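PDB 5F2V: GTP pyrophosphokinase YjbM from Bacillus subtilis PY79, which transfers pyrophosphate from ATP to GDP or GTP to make the stringent-response alarmone (p)ppGpp, working as a cooperative, allosterically activated homotetramer. Local coordinates for residues S36-V41 with L74-Q79. Residues are numbered along the deposited sequence; the frame is centred on the assembly and turned at random.
With APC (diphosphomethylphosphonic acid adenosyl ester), chain Q.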
ATOM      1  N   SER C  36      -3.079 -19.669   9.995  1.00 61.01           N
ATOM      2  CA  SER C  36      -2.735 -18.386  10.563  1.00 52.22           C
ATOM      3  C   SER C  36      -3.768 -18.037  11.603  1.00 49.27           C
ATOM      4  O   SER C  36      -4.947 -18.093  11.321  1.00 56.56           O
ATOM      5  CB  SER C  36      -2.688 -17.314   9.480  1.00 52.61           C
ATOM      6  OG  SER C  36      -2.344 -16.054  10.022  1.00 48.32           O
ATOM      7  N   PRO C  37      -3.342 -17.670  12.818  1.00 53.44           N
ATOM      8  CA  PRO C  37      -4.354 -17.239  13.801  1.00 49.53           C
ATOM      9  C   PRO C  37      -4.999 -15.906  13.426  1.00 48.56           C
ATOM     10  O   PRO C  37      -6.000 -15.509  14.015  1.00 48.38           O
ATOM     11  CB  PRO C  37      -3.552 -17.101  15.097  1.00 44.85           C
ATOM     12  CG  PRO C  37      -2.130 -16.894  14.649  1.00 46.20           C
ATOM     13  CD  PRO C  37      -1.971 -17.643  13.363  1.00 49.58           C
ATOM     14  N   ILE C  38      -4.411 -15.219  12.452  1.00 49.06           N
ATOM     15  CA  ILE C  38      -4.838 -13.880  12.080  1.00 42.74           C
ATOM     16  C   ILE C  38      -5.391 -13.856  10.667  1.00 41.00           C
ATOM     17  O   ILE C  38      -4.714 -14.242   9.719  1.00 41.36           O
ATOM     18  CB  ILE C  38      -3.676 -12.868  12.172  1.00 38.95           C
ATOM     19  CG1 ILE C  38      -3.128 -12.794  13.597  1.00 36.11           C
ATOM     20  CG2 ILE C  38      -4.126 -11.498  11.711  1.00 31.89           C
ATOM     21  CD1 ILE C  38      -2.730 -11.395  13.986  1.00 34.55           C
ATOM     22  N   GLU C  39      -6.624 -13.395  10.524  1.00 39.65           N
ATOM     23  CA  GLU C  39      -7.206 -13.302   9.201  1.00 40.92           C
ATOM     24  C   GLU C  39      -6.840 -11.950   8.591  1.00 39.15           C
ATOM     25  O   GLU C  39      -6.244 -11.895   7.529  1.00 39.05           O
ATOM     26  CB  GLU C  39      -8.720 -13.512   9.255  1.00 40.12           C
ATOM     27  CG  GLU C  39      -9.319 -13.982   7.946  1.00 40.54           C
ATOM     28  CD  GLU C  39      -8.817 -15.351   7.531  1.00 49.09           C
ATOM     29  OE1 GLU C  39      -8.266 -16.090   8.384  1.00 49.54           O
ATOM     30  OE2 GLU C  39      -8.979 -15.689   6.341  1.00 57.11           O
ATOM     31  N   PHE C  40      -7.178 -10.854   9.255  1.00 34.66           N
ATOM     32  CA  PHE C  40      -6.584  -9.606   8.839  1.00 35.50           C
ATOM     33  C   PHE C  40      -6.471  -8.544   9.942  1.00 35.73           C
ATOM     34  O   PHE C  40      -6.856  -8.768  11.081  1.00 37.32           O
ATOM     35  CB  PHE C  40      -7.330  -9.056   7.625  1.00 35.77           C
ATOM     36  CG  PHE C  40      -8.752  -8.673   7.874  1.00 38.73           C
ATOM     37  CD1 PHE C  40      -9.772  -9.626   7.796  1.00 43.87           C
ATOM     38  CD2 PHE C  40      -9.092  -7.346   8.091  1.00 38.75           C
ATOM     39  CE1 PHE C  40     -11.109  -9.266   7.983  1.00 41.04           C
ATOM     40  CE2 PHE C  40     -10.435  -6.974   8.286  1.00 41.71           C
ATOM     41  CZ  PHE C  40     -11.443  -7.941   8.235  1.00 38.28           C
ATOM     42  N   VAL C  41      -5.889  -7.404   9.588  1.00 29.76           N
ATOM     43  CA  VAL C  41      -5.619  -6.335  10.524  1.00 27.99           C
ATOM     44  C   VAL C  41      -6.124  -5.010   9.982  1.00 29.46           C
ATOM     45  O   VAL C  41      -5.978  -4.729   8.807  1.00 35.76           O
ATOM     46  CB  VAL C  41      -4.113  -6.193  10.806  1.00 29.95           C
ATOM     47  CG1 VAL C  41      -3.880  -5.059  11.765  1.00 32.51           C
ATOM     48  CG2 VAL C  41      -3.521  -7.488  11.336  1.00 25.56           C
ATOM     49  N   LEU C  74      -6.015  -0.571  16.833  1.00 28.32           N
ATOM     50  CA  LEU C  74      -5.902  -1.628  15.849  1.00 30.35           C
ATOM     51  C   LEU C  74      -6.922  -2.733  16.135  1.00 32.30           C
ATOM     52  O   LEU C  74      -7.357  -2.928  17.265  1.00 32.00           O
ATOM     53  CB  LEU C  74      -4.489  -2.200  15.821  1.00 31.12           C
ATOM     54  CG  LEU C  74      -3.450  -1.452  14.985  1.00 32.22           C
ATOM     55  CD1 LEU C  74      -2.813  -0.356  15.812  1.00 33.09           C
ATOM     56  CD2 LEU C  74      -2.408  -2.426  14.465  1.00 30.31           C
ATOM     57  N   ARG C  75      -7.308  -3.449  15.092  1.00 33.59           N
ATOM     58  CA  ARG C  75      -8.273  -4.522  15.230  1.00 30.85           C
ATOM     59  C   ARG C  75      -7.771  -5.752  14.496  1.00 32.80           C
ATOM     60  O   ARG C  75      -7.559  -5.724  13.288  1.00 33.63           O
ATOM     61  CB  ARG C  75      -9.634  -4.095  14.700  1.00 31.64           C
ATOM     62  CG  ARG C  75     -10.724  -5.142  14.902  1.00 31.99           C
ATOM     63  CD  ARG C  75     -12.104  -4.615  14.522  1.00 33.90           C
ATOM     64  NE  ARG C  75     -12.514  -3.502  15.372  1.00 29.79           N
ATOM     65  CZ  ARG C  75     -13.248  -2.494  14.932  1.00 32.25           C
ATOM     66  NH1 ARG C  75     -13.631  -2.486  13.666  1.00 34.08           N
ATOM     67  NH2 ARG C  75     -13.591  -1.500  15.740  1.00 36.02           N
ATOM     68  N   ILE C  76      -7.557  -6.821  15.249  1.00 31.28           N
ATOM     69  CA  ILE C  76      -7.060  -8.079  14.718  1.00 32.20           C
ATOM     70  C   ILE C  76      -8.243  -9.040  14.591  1.00 35.47           C
ATOM     71  O   ILE C  76      -8.994  -9.233  15.552  1.00 35.11           O
ATOM     72  CB  ILE C  76      -5.955  -8.660  15.635  1.00 29.95           C
ATOM     73  CG1 ILE C  76      -4.735  -7.729  15.655  1.00 35.59           C
ATOM     74  CG2 ILE C  76      -5.567 -10.057  15.201  1.00 32.54           C
ATOM     75  CD1 ILE C  76      -3.571  -8.215  16.523  1.00 36.63           C
ATOM     76  N   MET C  77      -8.427  -9.618  13.407  1.00 35.54           N
ATOM     77  CA  MET C  77      -9.568 -10.507  13.151  1.00 37.45           C
ATOM     78  C   MET C  77      -9.135 -11.964  12.933  1.00 40.95           C
ATOM     79  O   MET C  77      -8.125 -12.226  12.257  1.00 39.72           O
ATOM     80  CB  MET C  77     -10.357 -10.016  11.941  1.00 33.87           C
ATOM     81  CG  MET C  77     -11.771  -9.556  12.248  1.00 36.27           C
ATOM     82  SD  MET C  77     -11.899  -7.827  12.734  1.00 45.06           S
ATOM     83  CE  MET C  77     -11.287  -7.006  11.274  1.00 36.27           C
ATOM     84  N   CYS C  78      -9.885 -12.905  13.519  1.00 36.14           N
ATOM     85  CA  CYS C  78      -9.570 -14.329  13.386  1.00 37.81           C
ATOM     86  C   CYS C  78     -10.777 -15.154  13.019  1.00 40.40           C
ATOM     87  O   CYS C  78     -11.911 -14.758  13.275  1.00 41.32           O
ATOM     88  CB  CYS C  78      -8.984 -14.910  14.670  1.00 39.85           C
ATOM     89  SG  CYS C  78      -8.496 -13.739  15.953  1.00 44.80           S
ATOM     90  N   GLN C  79     -10.523 -16.317  12.425  1.00 46.89           N
ATOM     91  CA  GLN C  79     -11.590 -17.245  12.067  1.00 42.18           C
ATOM     92  C   GLN C  79     -12.226 -17.817  13.320  1.00 41.82           C
ATOM     93  O   GLN C  79     -13.448 -17.832  13.451  1.00 46.89           O
ATOM     94  CB  GLN C  79     -11.058 -18.370  11.180  1.00 42.40           C
ATOM     95  CG  GLN C  79     -10.869 -17.970   9.722  1.00 46.50           C
ATOM     96  CD  GLN C  79     -10.003 -18.950   8.948  1.00 53.19           C
ATOM     97  OE1 GLN C  79      -9.333 -19.801   9.533  1.00 50.83           O
ATOM     98  NE2 GLN C  79      -9.999 -18.824   7.624  1.00 58.79           N
TER
HETATM   99  PG  APC Q 301     -15.848   4.374  22.295  1.00 53.48           P
HETATM  100  O1G APC Q 301     -15.024   4.620  23.495  1.00 59.19           O
HETATM  101  O2G APC Q 301     -17.258   4.523  22.734  1.00 54.89           O
HETATM  102  O3G APC Q 301     -15.464   5.540  21.466  1.00 38.97           O
HETATM  103  PB  APC Q 301     -13.989   2.663  21.240  1.00 60.98           P
HETATM  104  O1B APC Q 301     -13.701   1.178  21.449  1.00 52.43           O
HETATM  105  O2B APC Q 301     -13.110   3.454  22.194  1.00 43.82           O
HETATM  106  O3B APC Q 301     -15.532   2.974  21.620  1.00 58.22           O
HETATM  107  PA  APC Q 301     -15.148   3.726  18.628  1.00 53.07           P
HETATM  108  O1A APC Q 301     -15.748   2.443  18.086  1.00 44.70           O
HETATM  109  O2A APC Q 301     -16.220   4.017  19.606  1.00 33.96           O
HETATM  110  C3A APC Q 301     -13.692   3.028  19.486  1.00 44.71           C
HETATM  111  O5' APC Q 301     -14.767   5.007  17.567  1.00 30.03           O
HETATM  112  C5' APC Q 301     -15.293   5.276  16.245  1.00 23.13           C
HETATM  113  C4' APC Q 301     -14.913   4.436  14.982  1.00 30.32           C
HETATM  114  O4' APC Q 301     -13.595   3.772  14.974  1.00 37.85           O
HETATM  115  C3' APC Q 301     -15.754   3.253  14.560  1.00 41.23           C
HETATM  116  O3' APC Q 301     -15.904   3.178  13.111  1.00 37.05           O
HETATM  117  C2' APC Q 301     -15.067   1.986  14.861  1.00 40.66           C
HETATM  118  O2' APC Q 301     -15.494   0.900  13.992  1.00 39.51           O
HETATM  119  C1' APC Q 301     -13.662   2.331  14.612  1.00 33.84           C
HETATM  120  N9  APC Q 301     -12.750   1.675  15.472  1.00 34.67           N
HETATM  121  C8  APC Q 301     -12.836   1.958  16.731  1.00 35.90           C
HETATM  122  N7  APC Q 301     -11.878   1.312  17.480  1.00 31.94           N
HETATM  123  C5  APC Q 301     -11.122   0.574  16.474  1.00 33.04           C
HETATM  124  C6  APC Q 301      -9.999  -0.282  16.512  1.00 33.51           C
HETATM  125  N6  APC Q 301      -9.351  -0.630  17.735  1.00 29.14           N
HETATM  126  N1  APC Q 301      -9.570  -0.779  15.350  1.00 29.95           N
HETATM  127  C2  APC Q 301     -10.179  -0.487  14.191  1.00 33.43           C
HETATM  128  N3  APC Q 301     -11.246   0.324  14.062  1.00 34.28           N
HETATM  129  C4  APC Q 301     -11.742   0.866  15.181  1.00 33.10           C
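A classic beta bulge joins residues 36-41 to the strand 72-78, where two residues, Glu39 and Phe40, stand opposite the single Met77. The pair lies in the mixed sheet of the RelA/SpoT synthetase fold, with strand 40-45 antiparallel to 72-78 at the sheet's edge within the chain. Glu39 N donates to Met77 O at 2.6 Å, in the carbonyl plane. Phe40 N reaches the same Met77 O only weakly. Met77 N returns a nearly straight bond to Phe40 O at 2.9 Å (165° at the hydrogen). One residue on, Val41 and Ile76 form a non-hydrogen-bonded pair, and Val41 CA makes a CA-H...O contact with Arg75 O.

Different helices pack on the two faces. On the face of Val41 and Ile76, Val41 CG1 meets Leu74 CD2 at 4.0 Å. From the loop before the strand, Ile38 brings CD1 against Ile76 CG2. Helix 3-29 packs here, with Leu22 against Leu74 and Ile76. On the other face, Phe40 and Met77 lie side by side, touching helix 143-158 at Leu143 and Asn146. With chi1 at 65°, Phe40 CG is flanked by both its backbone N and its carbonyl carbon, which lays the ring beside Met77. Met77 CB lies over one face of the ring, toward the rim, in a CH-pi contact, 4.3 Å from the Phe40 centroid, and its SD makes an oblique Met-aromatic contact.

Glu39 and Phe40 also belong to the allosteric pppGpp site shared between two neighbouring subunits. Strand 72-78 runs from the ATP pocket, at Leu74 and Arg75, to Met77 beside that site. In the pocket Leu74 O accepts a hydrogen bond from N6 of the bound ATP analogue at 3.1 Å. The Arg75 guanidinium, held through NE by Gln139, lies against the adenine, with adenine N3 3.3 Å above its plane and the ribose O2' at its edge.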